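Local coordinates for EH1AB1 (Metagenome, PDB 6I8F), which hydrolyses esters, probably through a serine nucleophile carried on an alpha/beta-hydrolase fold, at residues I79-Y84 against Q127-D132; V184-R189 against T254-L259; M200-A205 against P261-T266. All blocks are in the same frame, centred on the assembly; numbering follows the deposited sequence.

Contact 1: I79-Y84 against Q127-D132; sequences IRFRRY and QVISID. With PEG (di(hydroxyethyl)ether), chain F.
The R80 guanidinium lies alongside the D132 carboxylate, the planes only 17° apart, and OD2 sits over one face of the guanidinium, 2.6 Å from NH2 in a salt bridge. A bend at chi3 (-61°) brings the guanidinium across the D132 carboxylate. PEG O1 sits at the guanidinium edge, donating to D132 O and receiving a weak bond from R80 NE at 3.3 Å; PEG O4 donates to D132 OD1 at 2.7 Å. The strands beneath run antiparallel and belong to the antiparallel end of the alpha/beta-hydrolase sheet, where 78-85 lies between 66-73 and 127-132. R82 and S130 form a hydrogen-bonded pair, N to O in both directions, while F81, in the non-hydrogen-bonded pair with I131, sets its CB diagonally against I129 CG2 (3.8 Å). On the same face as F81, R83 NH1 meets an in-plane lone pair of Q127 OE1 at 2.9 Å, although the amide and guanidinium planes are turned 56° apart. On the face of Y84 and S130, the tyrosine ring turns its edge to S130 CB, 4.0 Å from CE1. One water joins Y84 OH to S130 OG, and D114 also bonds the tyrosine hydroxyl.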
loop_
_atom_site.group_PDB
_atom_site.type_symbol
_atom_site.label_atom_id
_atom_site.label_comp_id
_atom_site.label_asym_id
_atom_site.label_seq_id
_atom_site.Cartn_x
_atom_site.Cartn_y
_atom_site.Cartn_z
ATOM N N ILE A 79 13.270 -28.248 -10.957
ATOM C CA ILE A 79 12.878 -27.176 -10.055
ATOM C C ILE A 79 11.674 -27.668 -9.260
ATOM O O ILE A 79 10.678 -28.067 -9.836
ATOM C CB ILE A 79 12.567 -25.876 -10.811
ATOM C CG1 ILE A 79 13.778 -25.394 -11.617
ATOM C CG2 ILE A 79 12.068 -24.808 -9.841
ATOM C CD1 ILE A 79 13.420 -24.386 -12.684
ATOM N N ARG A 80 11.806 -27.638 -7.934
ATOM C CA ARG A 80 10.777 -28.071 -7.038
ATOM C C ARG A 80 9.925 -26.859 -6.647
ATOM O O ARG A 80 10.406 -25.725 -6.579
ATOM C CB ARG A 80 11.416 -28.756 -5.829
ATOM C CG ARG A 80 12.047 -30.102 -6.165
ATOM C CD ARG A 80 12.822 -30.663 -4.989
ATOM N NE ARG A 80 13.911 -29.774 -4.597
ATOM C CZ ARG A 80 14.675 -29.930 -3.521
ATOM N NH1 ARG A 80 14.494 -30.969 -2.720
ATOM N NH2 ARG A 80 15.621 -29.048 -3.248
ATOM N N PHE A 81 8.652 -27.122 -6.369
ATOM C CA PHE A 81 7.735 -26.086 -5.926
ATOM C C PHE A 81 6.879 -26.634 -4.781
ATOM O O PHE A 81 6.743 -27.858 -4.600
ATOM C CB PHE A 81 6.867 -25.614 -7.090
ATOM C CG PHE A 81 6.044 -26.713 -7.709
ATOM C CD1 PHE A 81 4.846 -27.107 -7.129
ATOM C CD2 PHE A 81 6.484 -27.375 -8.844
ATOM C CE1 PHE A 81 4.100 -28.138 -7.683
ATOM C CE2 PHE A 81 5.728 -28.394 -9.406
ATOM C CZ PHE A 81 4.539 -28.781 -8.818
ATOM N N ARG A 82 6.287 -25.707 -4.024
ATOM C CA ARG A 82 5.274 -26.048 -3.053
ATOM C C ARG A 82 4.098 -25.084 -3.230
ATOM O O ARG A 82 4.282 -23.874 -3.245
ATOM C CB ARG A 82 5.877 -26.031 -1.651
ATOM C CG ARG A 82 4.849 -26.254 -0.552
ATOM C CD ARG A 82 5.508 -26.411 0.790
ATOM N NE ARG A 82 6.399 -27.557 0.837
ATOM C CZ ARG A 82 7.346 -27.721 1.753
ATOM N NH1 ARG A 82 7.421 -26.895 2.782
ATOM N NH2 ARG A 82 8.234 -28.691 1.622
ATOM N N ARG A 83 2.907 -25.643 -3.439
ATOM C CA ARG A 83 1.690 -24.871 -3.636
ATOM C C ARG A 83 0.921 -24.828 -2.320
ATOM O O ARG A 83 0.797 -25.851 -1.628
ATOM C CB ARG A 83 0.780 -25.467 -4.715
ATOM C CG ARG A 83 1.504 -25.842 -5.996
ATOM C CD ARG A 83 0.548 -25.962 -7.163
ATOM N NE ARG A 83 -0.259 -27.162 -7.080
ATOM C CZ ARG A 83 -1.513 -27.268 -7.502
ATOM N NH1 ARG A 83 -2.261 -26.188 -7.681
ATOM N NH2 ARG A 83 -2.019 -28.465 -7.730
ATOM N N TYR A 84 0.426 -23.632 -1.993
ATOM C CA TYR A 84 -0.376 -23.407 -0.823
ATOM C C TYR A 84 -1.754 -22.888 -1.250
ATOM O O TYR A 84 -1.852 -21.847 -1.910
ATOM C CB TYR A 84 0.291 -22.378 0.084
ATOM C CG TYR A 84 1.715 -22.664 0.479
ATOM C CD1 TYR A 84 2.784 -22.283 -0.325
ATOM C CD2 TYR A 84 2.003 -23.249 1.700
ATOM C CE1 TYR A 84 4.098 -22.499 0.066
ATOM C CE2 TYR A 84 3.310 -23.474 2.102
ATOM C CZ TYR A 84 4.362 -23.089 1.291
ATOM O OH TYR A 84 5.648 -23.306 1.706
ATOM N N GLN A 127 -3.622 -18.392 -4.153
ATOM C CA GLN A 127 -2.657 -19.488 -4.153
ATOM C C GLN A 127 -1.245 -18.888 -4.086
ATOM O O GLN A 127 -0.997 -17.884 -4.733
ATOM C CB GLN A 127 -2.812 -20.332 -5.419
ATOM C CG GLN A 127 -1.772 -21.439 -5.513
ATOM C CD GLN A 127 -2.051 -22.452 -6.597
ATOM O OE1 GLN A 127 -1.919 -23.651 -6.371
ATOM N NE2 GLN A 127 -2.389 -21.982 -7.789
ATOM N N VAL A 128 -0.349 -19.493 -3.296
ATOM C CA VAL A 128 1.097 -19.193 -3.356
ATOM C C VAL A 128 1.840 -20.450 -3.840
ATOM O O VAL A 128 1.539 -21.591 -3.438
ATOM C CB VAL A 128 1.648 -18.684 -2.010
ATOM C CG1 VAL A 128 3.144 -18.392 -2.072
ATOM C CG2 VAL A 128 0.894 -17.448 -1.536
ATOM N N ILE A 129 2.800 -20.234 -4.743
ATOM C CA ILE A 129 3.684 -21.291 -5.218
ATOM C C ILE A 129 5.118 -20.840 -4.978
ATOM O O ILE A 129 5.602 -19.974 -5.696
ATOM C CB ILE A 129 3.442 -21.630 -6.696
ATOM C CG1 ILE A 129 1.981 -22.000 -6.953
ATOM C CG2 ILE A 129 4.386 -22.744 -7.132
ATOM C CD1 ILE A 129 1.646 -22.217 -8.417
ATOM N N SER A 130 5.756 -21.454 -3.970
ATOM C CA SER A 130 7.128 -21.158 -3.569
ATOM C C SER A 130 8.111 -22.003 -4.399
ATOM O O SER A 130 7.897 -23.200 -4.605
ATOM C CB SER A 130 7.288 -21.408 -2.094
ATOM O OG SER A 130 8.588 -21.051 -1.672
ATOM N N ILE A 131 9.187 -21.372 -4.876
ATOM C CA ILE A 131 10.065 -21.978 -5.861
ATOM C C ILE A 131 11.420 -22.276 -5.220
ATOM O O ILE A 131 12.013 -21.419 -4.555
ATOM C CB ILE A 131 10.230 -21.089 -7.110
ATOM C CG1 ILE A 131 8.895 -20.755 -7.784
ATOM C CG2 ILE A 131 11.213 -21.732 -8.084
ATOM C CD1 ILE A 131 8.107 -21.945 -8.248
ATOM N N ASP A 132 11.896 -23.494 -5.478
ATOM C CA ASP A 132 13.188 -23.972 -5.029
ATOM C C ASP A 132 14.169 -23.864 -6.206
ATOM O O ASP A 132 14.358 -24.803 -6.962
ATOM C CB ASP A 132 13.061 -25.400 -4.498
ATOM C CG ASP A 132 14.118 -25.798 -3.487
ATOM O OD1 ASP A 132 14.999 -24.959 -3.161
ATOM O OD2 ASP A 132 14.048 -26.950 -3.020
HETATM C C1 PEG F . 16.250 -28.275 -6.605
HETATM O O1 PEG F . 15.034 -27.500 -6.702
HETATM C C2 PEG F . 17.466 -27.398 -6.865
HETATM O O2 PEG F . 17.484 -26.343 -5.903
HETATM C C3 PEG F . 18.261 -26.641 -4.740
HETATM C C4 PEG F . 18.147 -25.511 -3.723
HETATM O O4 PEG F . 17.447 -25.888 -2.510
HETATM O O HOH W 1 8.091 -21.529 0.990
#

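Contact 2: V184-R189 against T254-L259; sequences VCQACR and TDFTGL
The guanidinium of R189 has L259 CD2 over one face, 3.7 Å above the plane and offset toward the rim, and D255 OD2 over the opposite face. At its edge lies the backbone of the turn: T257 O is close to the guanidinium plane and accepts from NH1 at 2.9 Å. NH1 also lies very close to D255 O, too close for the length of that bond to be trusted. D255 OD2, 3.7 Å from NH1, makes a long salt bridge; it stands well out of the plane, no N-H points at it, and its pull is probably electrostatic alone. With CG anti to the backbone N (chi1 -175°), the R189 chain leaves the helix toward the loop, and a bend at chi3 (55°) brings NH1 to the loop backbone. A leucine here would probably leave the T257 carbonyl without its donor and the D255 carboxylate without its facing charge. The loop is also braced internally, because D255 OD1 accepts from T257 N at 3.1 Å, an Asx turn, and from T257 OG1 on its syn lone pair. F256 to L259 then form a type II beta turn, with G258 at positive phi. L259 CD2 also meets Q186 CG, 3.9 Å away. The contact thus joins helix 176-190 to the loop leading into strand 262-267; helix 143-157 packs against another side of helix 176-190, while helix 273-285 touches F256 and L259, its Y279 meeting the F256 ring edge-to-face.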
loop_
_atom_site.group_PDB
_atom_site.type_symbol
_atom_site.label_atom_id
_atom_site.label_comp_id
_atom_site.label_asym_id
_atom_site.label_seq_id
_atom_site.Cartn_x
_atom_site.Cartn_y
_atom_site.Cartn_z
ATOM N N VAL A 184 12.425 -11.028 -13.301
ATOM C CA VAL A 184 11.499 -11.852 -14.092
ATOM C C VAL A 184 10.579 -10.949 -14.923
ATOM O O VAL A 184 10.351 -11.212 -16.101
ATOM C CB VAL A 184 10.677 -12.833 -13.228
ATOM C CG1 VAL A 184 9.538 -13.467 -14.019
ATOM C CG2 VAL A 184 11.557 -13.914 -12.618
ATOM N N CYS A 185 10.039 -9.896 -14.300
ATOM C CA CYS A 185 9.119 -8.976 -14.999
ATOM C C CYS A 185 9.820 -8.294 -16.179
ATOM O O CYS A 185 9.249 -8.225 -17.279
ATOM C CB CYS A 185 8.569 -7.914 -14.063
ATOM S SG CYS A 185 7.518 -8.605 -12.757
ATOM N N GLN A 186 11.042 -7.808 -15.941
ATOM C CA GLN A 186 11.833 -7.112 -16.975
ATOM C C GLN A 186 12.213 -8.085 -18.099
ATOM O O GLN A 186 12.146 -7.709 -19.273
ATOM C CB GLN A 186 13.084 -6.459 -16.390
ATOM C CG GLN A 186 12.792 -5.195 -15.612
ATOM C CD GLN A 186 14.062 -4.444 -15.315
ATOM O OE1 GLN A 186 15.061 -4.600 -16.016
ATOM N NE2 GLN A 186 14.028 -3.636 -14.265
ATOM N N ALA A 187 12.544 -9.328 -17.730
ATOM C CA ALA A 187 12.944 -10.378 -18.692
ATOM C C ALA A 187 11.802 -10.693 -19.659
ATOM O O ALA A 187 11.991 -10.678 -20.879
ATOM C CB ALA A 187 13.382 -11.616 -17.967
ATOM N N CYS A 188 10.608 -10.943 -19.114
ATOM C CA CYS A 188 9.430 -11.188 -19.948
ATOM C C CYS A 188 9.140 -9.984 -20.851
ATOM O O CYS A 188 8.857 -10.137 -22.044
ATOM C CB CYS A 188 8.202 -11.499 -19.109
ATOM S SG CYS A 188 8.385 -13.066 -18.231
ATOM N N ARG A 189 9.211 -8.783 -20.281
ATOM C CA ARG A 189 8.907 -7.610 -21.057
ATOM C C ARG A 189 9.925 -7.476 -22.202
ATOM O O ARG A 189 9.537 -7.276 -23.349
ATOM C CB ARG A 189 8.913 -6.344 -20.201
ATOM C CG ARG A 189 8.480 -5.126 -20.998
ATOM C CD ARG A 189 9.027 -3.830 -20.477
ATOM N NE ARG A 189 10.475 -3.766 -20.351
ATOM C CZ ARG A 189 11.075 -2.798 -19.687
ATOM N NH1 ARG A 189 10.332 -1.833 -19.175
ATOM N NH2 ARG A 189 12.382 -2.796 -19.512
ATOM N N THR A 254 16.465 1.240 -18.675
ATOM C CA THR A 254 16.272 2.470 -19.454
ATOM C C THR A 254 14.816 2.936 -19.383
ATOM O O THR A 254 14.516 4.132 -19.428
ATOM C CB THR A 254 16.657 2.207 -20.916
ATOM O OG1 THR A 254 18.081 2.233 -20.968
ATOM C CG2 THR A 254 16.109 3.218 -21.899
ATOM N N ASP A 255 13.915 1.959 -19.306
ATOM C CA ASP A 255 12.506 2.173 -19.476
ATOM C C ASP A 255 11.740 1.219 -18.544
ATOM O O ASP A 255 11.911 0.010 -18.608
ATOM C CB ASP A 255 12.163 2.002 -20.956
ATOM C CG ASP A 255 10.689 1.790 -21.214
ATOM O OD1 ASP A 255 9.897 2.650 -20.784
ATOM O OD2 ASP A 255 10.354 0.752 -21.817
ATOM N N PHE A 256 10.906 1.795 -17.670
ATOM C CA PHE A 256 10.093 1.057 -16.699
ATOM C C PHE A 256 8.658 0.883 -17.211
ATOM O O PHE A 256 7.847 0.210 -16.566
ATOM C CB PHE A 256 10.133 1.747 -15.333
ATOM C CG PHE A 256 11.318 1.355 -14.480
ATOM C CD1 PHE A 256 12.614 1.599 -14.906
ATOM C CD2 PHE A 256 11.139 0.755 -13.244
ATOM C CE1 PHE A 256 13.701 1.223 -14.129
ATOM C CE2 PHE A 256 12.223 0.383 -12.465
ATOM C CZ PHE A 256 13.502 0.614 -12.910
ATOM N N THR A 257 8.333 1.462 -18.371
ATOM C CA THR A 257 6.972 1.349 -18.887
ATOM C C THR A 257 6.728 -0.106 -19.299
ATOM O O THR A 257 7.663 -0.825 -19.703
ATOM C CB THR A 257 6.680 2.321 -20.044
ATOM O OG1 THR A 257 7.356 1.853 -21.206
ATOM C CG2 THR A 257 7.096 3.747 -19.755
ATOM N N GLY A 258 5.472 -0.543 -19.165
ATOM C CA GLY A 258 5.077 -1.902 -19.524
ATOM C C GLY A 258 5.385 -2.933 -18.447
ATOM O O GLY A 258 5.142 -4.112 -18.651
ATOM N N LEU A 259 5.931 -2.508 -17.304
ATOM C CA LEU A 259 6.168 -3.407 -16.189
ATOM C C LEU A 259 4.880 -3.516 -15.381
ATOM O O LEU A 259 4.072 -2.594 -15.388
ATOM C CB LEU A 259 7.328 -2.887 -15.339
ATOM C CG LEU A 259 8.702 -2.944 -16.003
ATOM C CD1 LEU A 259 9.772 -2.416 -15.063
ATOM C CD2 LEU A 259 9.044 -4.364 -16.473
#

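Contact 3: M200-A205 against P261-T266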
loop_
_atom_site.group_PDB
_atom_site.type_symbol
_atom_site.label_atom_id
_atom_site.label_comp_id
_atom_site.label_asym_id
_atom_site.label_seq_id
_atom_site.Cartn_x
_atom_site.Cartn_y
_atom_site.Cartn_z
ATOM N N MET A 200 5.398 -8.381 -6.264
ATOM C CA MET A 200 5.476 -8.094 -4.846
ATOM C C MET A 200 6.954 -8.107 -4.448
ATOM O O MET A 200 7.556 -9.166 -4.302
ATOM C CB MET A 200 4.680 -9.122 -4.028
ATOM C CG MET A 200 4.804 -8.927 -2.517
ATOM S SD MET A 200 4.202 -10.351 -1.562
ATOM C CE MET A 200 2.474 -10.368 -2.022
ATOM N N LEU A 201 7.541 -6.915 -4.317
ATOM C CA LEU A 201 8.964 -6.770 -4.050
ATOM C C LEU A 201 9.176 -6.383 -2.580
ATOM O O LEU A 201 8.939 -5.249 -2.174
ATOM C CB LEU A 201 9.553 -5.727 -5.004
ATOM C CG LEU A 201 9.147 -5.835 -6.475
ATOM C CD1 LEU A 201 9.835 -4.738 -7.277
ATOM C CD2 LEU A 201 9.470 -7.200 -7.061
ATOM N N ILE A 202 9.614 -7.361 -1.785
ATOM C CA ILE A 202 9.862 -7.182 -0.353
ATOM C C ILE A 202 11.363 -6.907 -0.158
ATOM O O ILE A 202 12.193 -7.775 -0.409
ATOM C CB ILE A 202 9.407 -8.416 0.449
ATOM C CG1 ILE A 202 7.956 -8.817 0.154
ATOM C CG2 ILE A 202 9.669 -8.199 1.934
ATOM C CD1 ILE A 202 6.930 -7.705 0.316
ATOM N N TYR A 203 11.670 -5.693 0.306
ATOM C CA TYR A 203 13.029 -5.146 0.446
ATOM C C TYR A 203 13.961 -5.778 -0.583
ATOM O O TYR A 203 14.917 -6.454 -0.226
ATOM C CB TYR A 203 13.558 -5.215 1.885
ATOM C CG TYR A 203 13.227 -6.429 2.714
ATOM C CD1 TYR A 203 13.757 -7.676 2.434
ATOM C CD2 TYR A 203 12.413 -6.309 3.824
ATOM C CE1 TYR A 203 13.467 -8.778 3.227
ATOM C CE2 TYR A 203 12.127 -7.393 4.636
ATOM C CZ TYR A 203 12.659 -8.630 4.340
ATOM O OH TYR A 203 12.363 -9.680 5.151
ATOM N N PRO A 204 13.717 -5.555 -1.893
ATOM C CA PRO A 204 14.570 -6.116 -2.938
ATOM C C PRO A 204 15.942 -5.432 -2.989
ATOM O O PRO A 204 16.049 -4.260 -2.633
ATOM C CB PRO A 204 13.783 -5.812 -4.224
ATOM C CG PRO A 204 13.016 -4.542 -3.895
ATOM C CD PRO A 204 12.655 -4.691 -2.432
ATOM N N ALA A 205 16.963 -6.187 -3.406
ATOM C CA ALA A 205 18.196 -5.646 -3.966
ATOM C C ALA A 205 17.906 -5.251 -5.415
ATOM O O ALA A 205 17.353 -6.050 -6.147
ATOM C CB ALA A 205 19.292 -6.682 -3.915
ATOM N N PRO A 261 1.911 -3.845 -12.297
ATOM C CA PRO A 261 1.638 -3.174 -11.023
ATOM C C PRO A 261 2.419 -3.855 -9.889
ATOM O O PRO A 261 2.675 -5.050 -9.936
ATOM C CB PRO A 261 0.120 -3.321 -10.847
ATOM C CG PRO A 261 -0.404 -3.501 -12.257
ATOM C CD PRO A 261 0.683 -4.240 -13.002
ATOM N N ALA A 262 2.800 -3.069 -8.887
ATOM C CA ALA A 262 3.786 -3.486 -7.932
ATOM C C ALA A 262 3.364 -3.077 -6.522
ATOM O O ALA A 262 2.626 -2.116 -6.336
ATOM C CB ALA A 262 5.121 -2.861 -8.293
ATOM N N PHE A 263 3.838 -3.871 -5.557
ATOM C CA PHE A 263 3.926 -3.532 -4.163
ATOM C C PHE A 263 5.414 -3.576 -3.803
ATOM O O PHE A 263 6.046 -4.612 -3.997
ATOM C CB PHE A 263 3.101 -4.516 -3.333
ATOM C CG PHE A 263 3.238 -4.369 -1.841
ATOM C CD1 PHE A 263 2.445 -3.478 -1.140
ATOM C CD2 PHE A 263 4.143 -5.128 -1.131
ATOM C CE1 PHE A 263 2.557 -3.349 0.234
ATOM C CE2 PHE A 263 4.274 -4.984 0.241
ATOM C CZ PHE A 263 3.466 -4.108 0.923
ATOM N N VAL A 264 5.963 -2.464 -3.307
ATOM C CA VAL A 264 7.389 -2.371 -2.956
ATOM C C VAL A 264 7.484 -1.981 -1.475
ATOM O O VAL A 264 6.947 -0.951 -1.056
ATOM C CB VAL A 264 8.134 -1.368 -3.859
ATOM C CG1 VAL A 264 9.620 -1.354 -3.552
ATOM C CG2 VAL A 264 7.905 -1.632 -5.341
ATOM N N LEU A 265 8.138 -2.833 -0.685
ATOM C CA LEU A 265 8.267 -2.630 0.732
ATOM C C LEU A 265 9.750 -2.436 1.068
ATOM O O LEU A 265 10.591 -3.204 0.581
ATOM C CB LEU A 265 7.678 -3.836 1.470
ATOM C CG LEU A 265 7.704 -3.757 2.999
ATOM C CD1 LEU A 265 6.533 -4.512 3.599
ATOM C CD2 LEU A 265 9.010 -4.301 3.558
ATOM N N THR A 266 10.046 -1.412 1.882
ATOM C CA THR A 266 11.370 -1.247 2.463
ATOM C C THR A 266 11.300 -1.303 3.992
ATOM O O THR A 266 10.298 -0.943 4.623
ATOM C CB THR A 266 12.058 0.043 1.996
ATOM O OG1 THR A 266 11.229 1.147 2.357
ATOM C CG2 THR A 266 12.347 0.045 0.509
#
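I202 CD1 abuts the edge of the F263 ring in the ring plane, 3.8 Å from CE2, in the parallel core of the alpha/beta-hydrolase sheet. The axes of strands 200-202 and 262-266 are nearly parallel, with M200 opposite F263, L201 opposite V264 and I202 opposite L265. The tight part is the ladder and the side-chain face of M200, I202, F263 and L265. There F263 O takes the L201 N-H at 2.8 Å with a C=O...N angle of 177°, and L201 O receives L265 N in turn. M200 CG approaches the F263 ring obliquely and I202 CD1 also touches L265 CB, while helix 310-327 covers this face through A315 and A319. The contact is buried throughout, so its looser part differs in the number of contacts: against several apolar meetings on that face, the other has a single one, where the L201 and V264 side chains cross with CD1 4.1 Å from CG2, Y279 and A280 of helix 273-285 lying beyond. Past the last bridge one further backbone bond follows in the loop, Y203 N to L265 O at 2.7 Å, through a bent N-H...O angle of 135°. Y203 OH bonds to F303 N, and the ring meets H300. With CG set between the backbone N and carbonyl carbon (chi1 38°), the Y203 ring folds back over its own strand, placing I202 CG2 over the centre of one face, 3.7 Å above the plane.

In the fold
Contacts 1 and 3 sample the same mixed sheet at different places: contact 1 pairs strands at its antiparallel end, contact 3 parallel strands further across, their centres 19 Å apart and nearest atoms about 7 Å apart. Contact 2 lies outside the sheet, 15 Å between centres from contact 3 and 23 Å from contact 1. Its segments alternate with those of contact 3 along the chain: helix 176-190 leads to strand 198-202, and loop 254-259 to strand 262-267. Contact 3 comes closest to the probable catalytic centre, since Y203 touches residues of the putative S175, H300 and D270 triad; a glycerol, probably from the crystallisation liquor, lies about 5 Å from the Y203 side chain.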